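Nucleoside diphosphate kinase family protein (Babesia bovis, PDB 3JS9) probably transfers the terminal phosphate of a nucleoside triphosphate to a nucleoside diphosphate, as magnesium-dependent enzymes of the NDK family do. Local coordinates at residues 27-32 with 119-124. Residues are numbered along the deposited sequence; the frame is centred on the assembly and turned at random.
With SO4 (sulfate ion), chain G.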
ATOM      1  N   GLY A  27       7.344 -10.088  -5.146  1.00 15.27           N
ATOM      2  CA  GLY A  27       6.905  -9.813  -3.756  1.00 14.58           C
ATOM      3  C   GLY A  27       5.426  -9.487  -3.676  1.00 14.56           C
ATOM      4  O   GLY A  27       4.711 -10.007  -2.819  1.00 15.20           O
ATOM      5  N   GLU A  28       4.963  -8.633  -4.587  1.00 14.19           N
ATOM      6  CA  GLU A  28       3.572  -8.261  -4.699  1.00 14.54           C
ATOM      7  C   GLU A  28       2.667  -9.481  -4.868  1.00 14.93           C
ATOM      8  O   GLU A  28       1.626  -9.575  -4.234  1.00 15.32           O
ATOM      9  CB  GLU A  28       3.418  -7.318  -5.890  1.00 15.24           C
ATOM     10  CG  GLU A  28       2.012  -6.840  -6.204  1.00 18.03           C
ATOM     11  CD  GLU A  28       1.367  -6.024  -5.082  1.00 21.13           C
ATOM     12  OE1 GLU A  28       2.074  -5.325  -4.351  1.00 24.33           O
ATOM     13  OE2 GLU A  28       0.136  -6.085  -4.919  1.00 24.56           O
ATOM     14  N   ILE A  29       3.068 -10.415  -5.725  1.00 15.19           N
ATOM     15  CA  ILE A  29       2.244 -11.561  -6.041  1.00 14.64           C
ATOM     16  C   ILE A  29       2.216 -12.498  -4.836  1.00 16.09           C
ATOM     17  O   ILE A  29       1.117 -12.921  -4.389  1.00 17.06           O
ATOM     18  CB  ILE A  29       2.741 -12.284  -7.344  1.00 14.75           C
ATOM     19  CG1 ILE A  29       2.427 -11.437  -8.618  1.00 14.05           C
ATOM     20  CG2 ILE A  29       2.177 -13.699  -7.452  1.00 12.12           C
ATOM     21  CD1 ILE A  29       3.357 -11.767  -9.867  1.00 10.08           C
ATOM     22  N   LEU A  30       3.396 -12.806  -4.284  1.00 15.78           N
ATOM     23  CA  LEU A  30       3.475 -13.644  -3.092  1.00 15.78           C
ATOM     24  C   LEU A  30       2.554 -13.069  -1.997  1.00 15.87           C
ATOM     25  O   LEU A  30       1.713 -13.762  -1.431  1.00 15.11           O
ATOM     26  CB  LEU A  30       4.929 -13.757  -2.612  1.00 15.45           C
ATOM     27  CG  LEU A  30       5.332 -14.978  -1.744  1.00 17.35           C
ATOM     28  CD1 LEU A  30       6.829 -15.079  -1.661  1.00 15.18           C
ATOM     29  CD2 LEU A  30       4.722 -15.041  -0.310  1.00 14.22           C
ATOM     30  N   LYS A  31       2.703 -11.772  -1.740  1.00 16.82           N
ATOM     31  CA  LYS A  31       1.967 -11.074  -0.697  1.00 17.05           C
ATOM     32  C   LYS A  31       0.445 -11.182  -0.918  1.00 17.19           C
ATOM     33  O   LYS A  31      -0.323 -11.365   0.041  1.00 17.02           O
ATOM     34  CB  LYS A  31       2.458  -9.636  -0.669  1.00 17.32           C
ATOM     35  CG  LYS A  31       1.786  -8.690   0.349  1.00 20.22           C
ATOM     36  CD  LYS A  31       2.597  -7.363   0.373  1.00 25.79           C
ATOM     37  CE  LYS A  31       1.749  -6.129   0.812  1.00 29.46           C
ATOM     38  NZ  LYS A  31       1.459  -6.179   2.282  1.00 28.67           N
ATOM     39  N   ARG A  32       0.001 -11.118  -2.176  1.00 16.76           N
ATOM     40  CA  ARG A  32      -1.438 -11.238  -2.441  1.00 16.62           C
ATOM     41  C   ARG A  32      -1.918 -12.614  -2.086  1.00 17.24           C
ATOM     42  O   ARG A  32      -2.998 -12.748  -1.506  1.00 19.66           O
ATOM     43  CB  ARG A  32      -1.796 -10.922  -3.897  1.00 16.96           C
ATOM     44  CG  ARG A  32      -1.818  -9.433  -4.221  1.00 13.92           C
ATOM     45  CD  ARG A  32      -1.831  -9.220  -5.694  1.00 13.09           C
ATOM     46  NE  ARG A  32      -1.724  -7.809  -6.015  1.00 13.19           N
ATOM     47  CZ  ARG A  32      -2.627  -7.118  -6.715  1.00 11.51           C
ATOM     48  NH1 ARG A  32      -2.399  -5.838  -6.951  1.00  6.65           N
ATOM     49  NH2 ARG A  32      -3.708  -7.716  -7.229  1.00  5.97           N
ATOM     50  N   PHE A 119       2.271 -11.605 -22.109  1.00 22.75           N
ATOM     51  CA  PHE A 119       3.020 -11.077 -20.965  1.00 20.79           C
ATOM     52  C   PHE A 119       2.093 -10.899 -19.781  1.00 19.78           C
ATOM     53  O   PHE A 119       1.911  -9.797 -19.263  1.00 18.86           O
ATOM     54  CB  PHE A 119       3.720  -9.766 -21.336  1.00 20.01           C
ATOM     55  CG  PHE A 119       4.783  -9.926 -22.375  1.00 20.63           C
ATOM     56  CD1 PHE A 119       5.920 -10.700 -22.125  1.00 21.77           C
ATOM     57  CD2 PHE A 119       4.665  -9.304 -23.627  1.00 22.17           C
ATOM     58  CE1 PHE A 119       6.944 -10.842 -23.100  1.00 20.20           C
ATOM     59  CE2 PHE A 119       5.677  -9.433 -24.606  1.00 19.42           C
ATOM     60  CZ  PHE A 119       6.813 -10.193 -24.341  1.00 19.45           C
ATOM     61  N   ASN A 120       1.510 -12.011 -19.345  1.00 19.81           N
ATOM     62  CA  ASN A 120       0.481 -11.952 -18.338  1.00 19.11           C
ATOM     63  C   ASN A 120       0.959 -12.351 -16.950  1.00 19.00           C
ATOM     64  O   ASN A 120       0.181 -12.871 -16.114  1.00 18.78           O
ATOM     65  CB  ASN A 120      -0.756 -12.710 -18.799  1.00 19.90           C
ATOM     66  CG  ASN A 120      -0.520 -14.199 -18.967  1.00 21.61           C
ATOM     67  OD1 ASN A 120       0.629 -14.693 -18.930  1.00 21.85           O
ATOM     68  ND2 ASN A 120      -1.620 -14.933 -19.148  1.00 19.25           N
ATOM     69  N   ILE A 121       2.252 -12.078 -16.726  1.00 18.27           N
ATOM     70  CA  ILE A 121       2.852 -11.968 -15.396  1.00 18.03           C
ATOM     71  C   ILE A 121       3.048 -13.292 -14.641  1.00 18.67           C
ATOM     72  O   ILE A 121       4.122 -13.526 -14.050  1.00 18.50           O
ATOM     73  CB  ILE A 121       2.038 -11.041 -14.419  1.00 17.80           C
ATOM     74  CG1 ILE A 121       1.558  -9.729 -15.079  1.00 17.45           C
ATOM     75  CG2 ILE A 121       2.810 -10.841 -13.092  1.00 15.55           C
ATOM     76  CD1 ILE A 121       2.599  -8.934 -15.617  1.00 18.67           C
ATOM     77  N   VAL A 122       2.003 -14.124 -14.614  1.00 18.55           N
ATOM     78  CA  VAL A 122       1.933 -15.160 -13.607  1.00 19.28           C
ATOM     79  C   VAL A 122       1.103 -16.328 -14.114  1.00 19.93           C
ATOM     80  O   VAL A 122       0.153 -16.129 -14.878  1.00 20.90           O
ATOM     81  CB  VAL A 122       1.305 -14.595 -12.291  1.00 18.89           C
ATOM     82  CG1 VAL A 122      -0.183 -14.259 -12.519  1.00 19.28           C
ATOM     83  CG2 VAL A 122       1.438 -15.592 -11.145  1.00 16.96           C
ATOM     84  N   HIS A 123       1.450 -17.538 -13.683  1.00 19.82           N
ATOM     85  CA  HIS A 123       0.671 -18.724 -14.031  1.00 19.71           C
ATOM     86  C   HIS A 123      -0.053 -19.207 -12.787  1.00 18.79           C
ATOM     87  O   HIS A 123       0.543 -19.237 -11.702  1.00 19.29           O
ATOM     88  CB  HIS A 123       1.578 -19.865 -14.583  1.00 19.60           C
ATOM     89  CG  HIS A 123       0.956 -21.223 -14.457  1.00 20.91           C
ATOM     90  ND1 HIS A 123       0.192 -21.787 -15.457  1.00 22.01           N
ATOM     91  CD2 HIS A 123       0.887 -22.081 -13.408  1.00 20.75           C
ATOM     92  CE1 HIS A 123      -0.298 -22.944 -15.041  1.00 22.09           C
ATOM     93  NE2 HIS A 123       0.116 -23.150 -13.806  1.00 22.19           N
ATOM     94  N   ALA A 124      -1.303 -19.617 -12.940  1.00 18.20           N
ATOM     95  CA  ALA A 124      -1.987 -20.371 -11.875  1.00 19.03           C
ATOM     96  C   ALA A 124      -2.521 -21.655 -12.430  1.00 19.67           C
ATOM     97  O   ALA A 124      -2.915 -21.694 -13.566  1.00 20.39           O
ATOM     98  CB  ALA A 124      -3.135 -19.547 -11.236  1.00 18.39           C
TER
HETATM   99  S   SO4 G 152       0.058 -20.024 -18.546  1.00 60.59           S
HETATM  100  O1  SO4 G 152      -1.008 -20.042 -17.533  1.00 60.29           O
HETATM  101  O2  SO4 G 152      -0.383 -20.814 -19.673  1.00 62.06           O
HETATM  102  O3  SO4 G 152       1.373 -20.551 -18.144  1.00 60.65           O
HETATM  103  O4  SO4 G 152       0.192 -18.637 -18.910  1.00 62.46           O
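Ile29, on helix 26-36, packs against Ile121 and Val122 where the chain enters strand 122-124. The strand is an outermost one within this chain, in the four-stranded antiparallel sheet of the ferredoxin-like nucleoside diphosphate kinase fold. Helix 26-36 lies over one side of that sheet.

The contact itself is apolar, small and buried. Ile29 reaches with both branches. Its CD1 meets Ile121 CG2 at 3.4 Å, and the two side chains run at a slant to each other. With CG1 beside the backbone N (chi1 -72°), CG2 is anti to that N and approaches Val122 CG2 at 4.2 Å. Ile29 also touches Val16 of strand 10-16, and Ile121 rests on Ile109.

On the helix, one turn apart, Glu28 and Arg32 form a salt bridge. Arg32 NE gives a nearly straight bond to Glu28 OE2 at 2.8 Å, with an N-H...O angle of 162°. The carboxylate oxygen uses its anti lone pair, and it lies close to the guanidinium plane. Asp112 is a second partner of Arg32, and Lys31 of the second subunit pairs with Glu28.

Beyond Val122 the strand carries His123, the histidine predicted to carry the phosphate in the phosphohistidine intermediate. Asn120, predicted to bind ATP, bonds through OD1 to Lys17 NZ and through ND2 to Thr99 O. The His123 ring is held at its far nitrogen, NE2, by Glu134. A sulfate, probably from the crystallisation liquor, lies off the edge of the ring, roughly level with it, consistent with a phosphate site. His123 ND1 donates to sulfate O1 at 3.0 Å and more weakly to sulfate O3 at 3.2 Å.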